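Local coordinates for protein ML032222a iGluR (Mnemiopsis leidyi, PDB 4YKI) that binds glycine through the extracellular clamshell ligand-binding domain of a ctenophore ionotropic glutamate receptor subunit, and probably couples that binding to opening of a cation channel, at residues B[190-202]-B[243-255]. Sequence-based numbering, arbitrary orientation.
Sequences PVLAHNLISDCDV and ILWEKWSSGNSVC
H194 and S250 meet through two hydrogen bonds that join the C-terminal tail to the end of helix 189-195. The imidazole takes the backbone N-H of S250 at its edge: S250 N lies 2.9 Å from H194 ND1, close to the ring plane, with a rather bent N-H...N angle of 136°. With CG anti to the backbone N (chi1 176°), the H194 ring reaches the chain where it leaves helix 240-248, and CE1 comes 3.4 Å from W248 O. The hydroxyl of the same serine, in the conformer given, also donates, S250 OG to H194 O at 2.9 Å, in the carbonyl plane and on a lone pair. A leucine at H194 would probably leave the S250 N-H without its acceptor and the S249-S250 backbone less closely fitted there, though the bond to the backbone carbonyl could remain. A water adds a further link, giving one hydrogen to S250 O and, weakly, the other to A193 O.

Van der Waals packing is sparse. I197 lies over a serine hydroxyl and a backbone carbonyl of the tail, its CG2 beside S250 OG in that conformer and its CD1 3.4 Å from N252 O and 4.0 Å from S253 CB. At the end opposite the disulfide, the CH2 corner of W245 makes apolar contact with P190 CB, while S249 CB sits over the centre of one face of the same indole; P19 also packs on W245 and H194.

The covalent tie is the disulfide C200-C255, SG to SG 2.0 Å with a left-handed chi3 of -86°. It joins the last modelled residue to the turns following helix 189-195, where D199 is held by a salt bridge to R179.

A disulfide fastening the tail after the last helix to the turns that lead into strand 202-218 is a familiar feature of iGluR ligand-binding domains, whose clamshell fold is related to periplasmic binding proteins.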
ATOM      1  N   PRO B 190      11.663  -7.396  -0.289  1.00 12.59           N
ATOM      2  CA  PRO B 190      11.718  -7.732   1.142  1.00 12.88           C
ATOM      3  C   PRO B 190      12.216  -9.154   1.400  1.00 13.19           C
ATOM      4  O   PRO B 190      12.914  -9.426   2.378  1.00 13.61           O
ATOM      5  CB  PRO B 190      10.262  -7.551   1.591  1.00 13.93           C
ATOM      6  CG  PRO B 190       9.697  -6.552   0.597  1.00 13.66           C
ATOM      7  CD  PRO B 190      10.334  -6.915  -0.697  1.00 12.41           C
ATOM      8  N   VAL B 191      11.869 -10.077   0.503  1.00 12.12           N
ATOM      9  CA  VAL B 191      12.281 -11.463   0.617  1.00 12.78           C
ATOM     10  C   VAL B 191      13.791 -11.573   0.452  1.00 13.29           C
ATOM     11  O   VAL B 191      14.472 -12.277   1.204  1.00 13.08           O
ATOM     12  CB  VAL B 191      11.539 -12.330  -0.433  1.00 12.09           C
ATOM     13  CG1 VAL B 191      12.066 -13.751  -0.479  1.00 12.90           C
ATOM     14  CG2 VAL B 191      10.037 -12.332  -0.139  1.00 13.32           C
ATOM     15  N   LEU B 192      14.331 -10.887  -0.537  1.00 12.76           N
ATOM     16  CA  LEU B 192      15.767 -10.915  -0.762  1.00 13.06           C
ATOM     17  C   LEU B 192      16.497 -10.199   0.357  1.00 14.08           C
ATOM     18  O   LEU B 192      17.553 -10.680   0.801  1.00 15.77           O
ATOM     19  CB  LEU B 192      16.112 -10.314  -2.124  1.00 13.89           C
ATOM     20  CG  LEU B 192      15.554 -11.097  -3.307  1.00 13.75           C
ATOM     21  CD1 LEU B 192      15.997 -10.487  -4.629  1.00 19.10           C
ATOM     22  CD2 LEU B 192      15.942 -12.549  -3.243  1.00 18.46           C
ATOM     23  N   ALA B 193      15.966  -9.081   0.833  1.00 14.75           N
ATOM     24  CA  ALA B 193      16.623  -8.322   1.904  1.00 16.60           C
ATOM     25  C   ALA B 193      16.809  -9.197   3.131  1.00 18.15           C
ATOM     26  O   ALA B 193      17.891  -9.237   3.745  1.00 19.16           O
ATOM     27  CB  ALA B 193      15.825  -7.073   2.254  1.00 18.72           C
ATOM     28  N   HIS B 194      15.769  -9.925   3.503  1.00 15.57           N
ATOM     29  CA  HIS B 194      15.845 -10.760   4.673  1.00 14.61           C
ATOM     30  C   HIS B 194      16.775 -11.953   4.493  1.00 16.61           C
ATOM     31  O   HIS B 194      17.643 -12.230   5.343  1.00 16.17           O
ATOM     32  CB  HIS B 194      14.468 -11.277   5.062  1.00 14.66           C
ATOM     33  CG  HIS B 194      14.534 -12.220   6.206  1.00 15.02           C
ATOM     34  ND1 HIS B 194      14.738 -11.794   7.500  1.00 16.20           N
ATOM     35  CD2 HIS B 194      14.547 -13.568   6.243  1.00 14.26           C
ATOM     36  CE1 HIS B 194      14.810 -12.843   8.293  1.00 15.59           C
ATOM     37  NE2 HIS B 194      14.701 -13.935   7.559  1.00 15.94           N
ATOM     38  N   ASN B 195      16.587 -12.665   3.391  1.00 13.87           N
ATOM     39  CA  ASN B 195      17.220 -13.952   3.198  1.00 14.94           C
ATOM     40  C   ASN B 195      18.681 -13.894   2.755  1.00 15.43           C
ATOM     41  O   ASN B 195      19.391 -14.876   2.926  1.00 17.06           O
ATOM     42  CB  ASN B 195      16.383 -14.807   2.248  1.00 14.84           C
ATOM     43  CG  ASN B 195      15.122 -15.311   2.905  1.00 14.35           C
ATOM     44  OD1 ASN B 195      15.196 -16.197   3.747  1.00 16.55           O
ATOM     45  ND2 ASN B 195      13.986 -14.738   2.577  1.00 13.62           N
ATOM     46  N   LEU B 196      19.124 -12.758   2.222  1.00 14.96           N
ATOM     47  CA  LEU B 196      20.495 -12.646   1.706  1.00 15.76           C
ATOM     48  C   LEU B 196      21.335 -11.696   2.551  1.00 17.53           C
ATOM     49  O   LEU B 196      22.411 -11.269   2.127  1.00 16.81           O
ATOM     50  CB  LEU B 196      20.450 -12.205   0.243  1.00 15.72           C
ATOM     51  CG  LEU B 196      19.723 -13.171  -0.690  1.00 16.10           C
ATOM     52  CD1 LEU B 196      19.622 -12.599  -2.079  1.00 16.48           C
ATOM     53  CD2 LEU B 196      20.375 -14.527  -0.732  1.00 19.22           C
ATOM     54  N   ILE B 197      20.882 -11.413   3.770  1.00 19.54           N
ATOM     55  CA  ILE B 197      21.539 -10.440   4.644  1.00 20.28           C
ATOM     56  C   ILE B 197      23.014 -10.738   4.922  1.00 21.11           C
ATOM     57  O   ILE B 197      23.813  -9.805   5.049  1.00 22.45           O
ATOM     58  CB  ILE B 197      20.760 -10.283   5.990  1.00 21.39           C
ATOM     59  CG1 ILE B 197      21.274  -9.072   6.783  1.00 30.26           C
ATOM     60  CG2 ILE B 197      20.803 -11.569   6.805  1.00 21.17           C
ATOM     61  CD1 ILE B 197      21.046  -7.743   6.099  1.00 43.68           C
ATOM     62  N   SER B 198      23.356 -12.020   4.996  0.58 18.25           N
ATOM     63  CA  SER B 198      24.725 -12.469   5.301  0.58 23.13           C
ATOM     64  C   SER B 198      25.470 -13.017   4.075  0.58 26.16           C
ATOM     65  O   SER B 198      26.513 -13.683   4.204  0.58 20.41           O
ATOM     66  CB  SER B 198      24.694 -13.544   6.386  0.58 32.70           C
ATOM     67  OG  SER B 198      24.131 -14.749   5.895  0.58 44.70           O
ATOM     68  N   ASP B 199      24.930 -12.745   2.890  1.00 17.46           N
ATOM     69  CA  ASP B 199      25.612 -13.080   1.634  1.00 18.41           C
ATOM     70  C   ASP B 199      26.389 -11.871   1.161  1.00 17.99           C
ATOM     71  O   ASP B 199      25.927 -11.069   0.349  1.00 18.11           O
ATOM     72  CB  ASP B 199      24.613 -13.548   0.578  1.00 16.98           C
ATOM     73  CG  ASP B 199      24.021 -14.892   0.915  1.00 20.89           C
ATOM     74  OD1 ASP B 199      23.016 -14.945   1.652  1.00 20.85           O
ATOM     75  OD2 ASP B 199      24.570 -15.912   0.467  1.00 20.93           O
ATOM     76  N   CYS B 200      27.607 -11.748   1.666  1.00 19.97           N
ATOM     77  CA  CYS B 200      28.398 -10.556   1.431  1.00 20.33           C
ATOM     78  C   CYS B 200      28.942 -10.484   0.009  1.00 18.30           C
ATOM     79  O   CYS B 200      29.445  -9.442  -0.401  1.00 21.65           O
ATOM     80  CB  CYS B 200      29.551 -10.480   2.440  1.00 20.45           C
ATOM     81  SG  CYS B 200      29.049 -10.590   4.177  1.00 28.74           S
ATOM     82  N   ASP B 201      28.851 -11.581  -0.722  1.00 18.26           N
ATOM     83  CA  ASP B 201      29.307 -11.648  -2.107  1.00 17.96           C
ATOM     84  C   ASP B 201      28.118 -11.592  -3.082  1.00 17.58           C
ATOM     85  O   ASP B 201      28.257 -11.939  -4.251  1.00 17.54           O
ATOM     86  CB  ASP B 201      30.144 -12.923  -2.325  1.00 18.96           C
ATOM     87  CG  ASP B 201      29.401 -14.202  -1.943  1.00 22.02           C
ATOM     88  OD1 ASP B 201      28.259 -14.107  -1.442  1.00 21.89           O
ATOM     89  OD2 ASP B 201      29.964 -15.313  -2.128  1.00 25.78           O
ATOM     90  N   VAL B 202      26.955 -11.163  -2.593  1.00 15.90           N
ATOM     91  CA  VAL B 202      25.790 -10.926  -3.453  1.00 14.12           C
ATOM     92  C   VAL B 202      25.512  -9.430  -3.469  1.00 14.86           C
ATOM     93  O   VAL B 202      25.449  -8.786  -2.414  1.00 16.34           O
ATOM     94  CB  VAL B 202      24.572 -11.719  -2.939  1.00 13.99           C
ATOM     95  CG1 VAL B 202      23.304 -11.301  -3.654  1.00 14.95           C
ATOM     96  CG2 VAL B 202      24.797 -13.213  -3.122  1.00 16.86           C
ATOM     97  N   ILE B 243       6.047  -3.122  13.880  1.00 13.52           N
ATOM     98  CA  ILE B 243       6.638  -3.841  15.007  1.00 13.94           C
ATOM     99  C   ILE B 243       6.956  -5.299  14.626  1.00 13.36           C
ATOM    100  O   ILE B 243       8.012  -5.828  14.980  1.00 13.29           O
ATOM    101  CB  ILE B 243       5.716  -3.739  16.230  1.00 14.82           C
ATOM    102  CG1 ILE B 243       5.828  -2.317  16.807  1.00 16.24           C
ATOM    103  CG2 ILE B 243       6.046  -4.799  17.300  1.00 15.91           C
ATOM    104  CD1 ILE B 243       4.735  -1.927  17.783  1.00 19.31           C
ATOM    105  N   LEU B 244       6.063  -5.947  13.889  1.00 13.01           N
ATOM    106  CA  LEU B 244       6.330  -7.328  13.465  1.00 12.88           C
ATOM    107  C   LEU B 244       7.464  -7.430  12.461  1.00 12.74           C
ATOM    108  O   LEU B 244       8.235  -8.384  12.511  1.00 13.26           O
ATOM    109  CB  LEU B 244       5.083  -7.963  12.880  1.00 13.03           C
ATOM    110  CG  LEU B 244       3.940  -8.232  13.853  1.00 13.44           C
ATOM    111  CD1 LEU B 244       2.781  -8.851  13.089  1.00 14.08           C
ATOM    112  CD2 LEU B 244       4.351  -9.119  15.037  1.00 14.08           C
ATOM    113  N   TRP B 245       7.569  -6.480  11.535  1.00 14.10           N
ATOM    114  CA  TRP B 245       8.676  -6.520  10.589  1.00 14.53           C
ATOM    115  C   TRP B 245      10.012  -6.369  11.352  1.00 14.88           C
ATOM    116  O   TRP B 245      10.986  -7.057  11.067  1.00 15.41           O
ATOM    117  CB  TRP B 245       8.540  -5.436   9.521  1.00 15.43           C
ATOM    118  CG  TRP B 245       9.663  -5.450   8.539  1.00 15.60           C
ATOM    119  CD1 TRP B 245      10.613  -4.507   8.397  1.00 17.64           C
ATOM    120  CD2 TRP B 245       9.950  -6.459   7.560  1.00 14.55           C
ATOM    121  NE1 TRP B 245      11.472  -4.838   7.393  1.00 17.53           N
ATOM    122  CE2 TRP B 245      11.097  -6.043   6.872  1.00 16.56           C
ATOM    123  CE3 TRP B 245       9.352  -7.680   7.198  1.00 14.92           C
ATOM    124  CZ2 TRP B 245      11.663  -6.789   5.853  1.00 16.85           C
ATOM    125  CZ3 TRP B 245       9.931  -8.427   6.176  1.00 16.20           C
ATOM    126  CH2 TRP B 245      11.064  -7.969   5.513  1.00 16.71           C
ATOM    127  N   GLU B 246      10.056  -5.464  12.323  0.51 15.16           N
ATOM    128  CA  GLU B 246      11.249  -5.315  13.153  0.51 16.60           C
ATOM    129  C   GLU B 246      11.573  -6.606  13.920  0.51 15.20           C
ATOM    130  O   GLU B 246      12.736  -7.001  14.024  0.51 15.82           O
ATOM    131  CB  GLU B 246      11.073  -4.137  14.116  0.51 18.28           C
ATOM    132  CG  GLU B 246      12.191  -3.963  15.135  0.51 21.38           C
ATOM    133  CD  GLU B 246      13.482  -3.439  14.529  0.51 23.19           C
ATOM    134  OE1 GLU B 246      13.487  -3.088  13.329  0.51 23.57           O
ATOM    135  OE2 GLU B 246      14.493  -3.369  15.266  0.51 24.37           O
ATOM    136  N   LYS B 247      10.549  -7.247  14.473  1.00 14.62           N
ATOM    137  CA  LYS B 247      10.735  -8.493  15.208  1.00 13.69           C
ATOM    138  C   LYS B 247      11.333  -9.591  14.345  1.00 15.28           C
ATOM    139  O   LYS B 247      12.248 -10.292  14.775  1.00 17.17           O
ATOM    140  CB  LYS B 247       9.385  -8.983  15.733  1.00 14.59           C
ATOM    141  CG  LYS B 247       9.423 -10.367  16.385  1.00 15.14           C
ATOM    142  CD  LYS B 247       8.061 -10.749  16.924  1.00 17.31           C
ATOM    143  CE  LYS B 247       8.045 -12.194  17.405  1.00 20.24           C
ATOM    144  NZ  LYS B 247       6.672 -12.595  17.858  1.00 21.94           N
ATOM    145  N   TRP B 248      10.815  -9.743  13.132  1.00 13.92           N
ATOM    146  CA  TRP B 248      11.096 -10.925  12.321  1.00 14.13           C
ATOM    147  C   TRP B 248      12.173 -10.755  11.255  1.00 14.97           C
ATOM    148  O   TRP B 248      12.825 -11.733  10.880  1.00 16.13           O
ATOM    149  CB  TRP B 248       9.812 -11.415  11.638  1.00 14.42           C
ATOM    150  CG  TRP B 248       8.880 -12.044  12.584  1.00 14.07           C
ATOM    151  CD1 TRP B 248       7.737 -11.512  13.102  1.00 13.66           C
ATOM    152  CD2 TRP B 248       9.008 -13.350  13.145  1.00 14.68           C
ATOM    153  NE1 TRP B 248       7.151 -12.412  13.966  1.00 14.15           N
ATOM    154  CE2 TRP B 248       7.913 -13.548  14.003  1.00 15.11           C
ATOM    155  CE3 TRP B 248       9.955 -14.371  13.009  1.00 16.32           C
ATOM    156  CZ2 TRP B 248       7.741 -14.733  14.722  1.00 16.38           C
ATOM    157  CZ3 TRP B 248       9.785 -15.534  13.711  1.00 16.84           C
ATOM    158  CH2 TRP B 248       8.694 -15.711  14.567  1.00 17.19           C
ATOM    159  N   SER B 249      12.346  -9.555  10.712  1.00 16.55           N
ATOM    160  CA  SER B 249      13.320  -9.417   9.636  1.00 17.91           C
ATOM    161  C   SER B 249      14.723  -9.381  10.226  1.00 20.31           C
ATOM    162  O   SER B 249      14.929  -8.967  11.372  1.00 20.78           O
ATOM    163  CB  SER B 249      13.029  -8.203   8.766  1.00 18.15           C
ATOM    164  OG  SER B 249      13.180  -7.019   9.504  1.00 20.91           O
ATOM    165  N   SER B 250      15.694  -9.809   9.429  0.67 21.67           N
ATOM    166  CA  SER B 250      17.073  -9.929   9.882  0.67 23.52           C
ATOM    167  C   SER B 250      17.715  -8.554   9.998  0.67 33.14           C
ATOM    168  O   SER B 250      17.406  -7.642   9.226  0.67 32.45           O
ATOM    169  CB  SER B 250      17.868 -10.821   8.922  0.67 20.57           C
ATOM    170  OG  SER B 250      17.788 -10.356   7.585  0.67 24.07           O
ATOM    171  N   GLY B 251      18.600  -8.413  10.981  1.00 31.40           N
ATOM    172  CA  GLY B 251      19.271  -7.157  11.247  1.00 48.06           C
ATOM    173  C   GLY B 251      20.764  -7.378  11.195  1.00 55.14           C
ATOM    174  O   GLY B 251      21.224  -8.484  10.897  1.00 54.48           O
ATOM    175  N   ASN B 252      21.520  -6.329  11.499  1.00 56.77           N
ATOM    176  CA  ASN B 252      22.962  -6.361  11.333  1.00 59.74           C
ATOM    177  C   ASN B 252      23.298  -6.754   9.902  1.00 53.04           C
ATOM    178  O   ASN B 252      22.477  -6.641   8.992  1.00 67.82           O
ATOM    179  CB  ASN B 252      23.610  -7.362  12.304  1.00 51.54           C
ATOM    180  CG  ASN B 252      23.495  -6.940  13.750  1.00 60.00           C
ATOM    181  OD1 ASN B 252      22.575  -6.217  14.137  1.00 68.38           O
ATOM    182  ND2 ASN B 252      24.444  -7.392  14.565  1.00 55.78           N
ATOM    183  N   SER B 253      24.541  -7.175   9.731  1.00 54.49           N
ATOM    184  CA  SER B 253      25.003  -7.925   8.582  1.00 47.84           C
ATOM    185  C   SER B 253      26.470  -8.114   8.899  1.00 52.71           C
ATOM    186  O   SER B 253      27.185  -7.136   9.130  1.00 62.40           O
ATOM    187  CB  SER B 253      24.827  -7.173   7.257  1.00 42.51           C
ATOM    188  OG  SER B 253      25.592  -5.979   7.233  1.00 70.45           O
ATOM    189  N   VAL B 254      26.910  -9.366   8.954  1.00 53.92           N
ATOM    190  CA  VAL B 254      28.322  -9.662   9.147  1.00 39.76           C
ATOM    191  C   VAL B 254      29.146  -8.905   8.100  1.00 54.10           C
ATOM    192  O   VAL B 254      30.302  -8.560   8.336  1.00 54.14           O
ATOM    193  CB  VAL B 254      28.585 -11.182   9.048  1.00 53.30           C
ATOM    194  CG1 VAL B 254      30.081 -11.491   9.101  1.00 61.95           C
ATOM    195  CG2 VAL B 254      27.856 -11.913  10.165  1.00 44.62           C
ATOM    196  N   CYS B 255      28.524  -8.628   6.956  1.00 53.34           N
ATOM    197  CA  CYS B 255      29.172  -7.913   5.860  1.00 40.23           C
ATOM    198  C   CYS B 255      29.556  -6.488   6.258  1.00 51.97           C
ATOM    199  O   CYS B 255      28.698  -5.674   6.600  1.00 45.95           O
ATOM    200  CB  CYS B 255      28.238  -7.888   4.647  1.00 49.21           C
ATOM    201  SG  CYS B 255      27.381  -9.456   4.370  1.00 34.40           S
TER
HETATM  202  O   HOH W   1      17.330  -7.645   6.314  1.00 37.64           O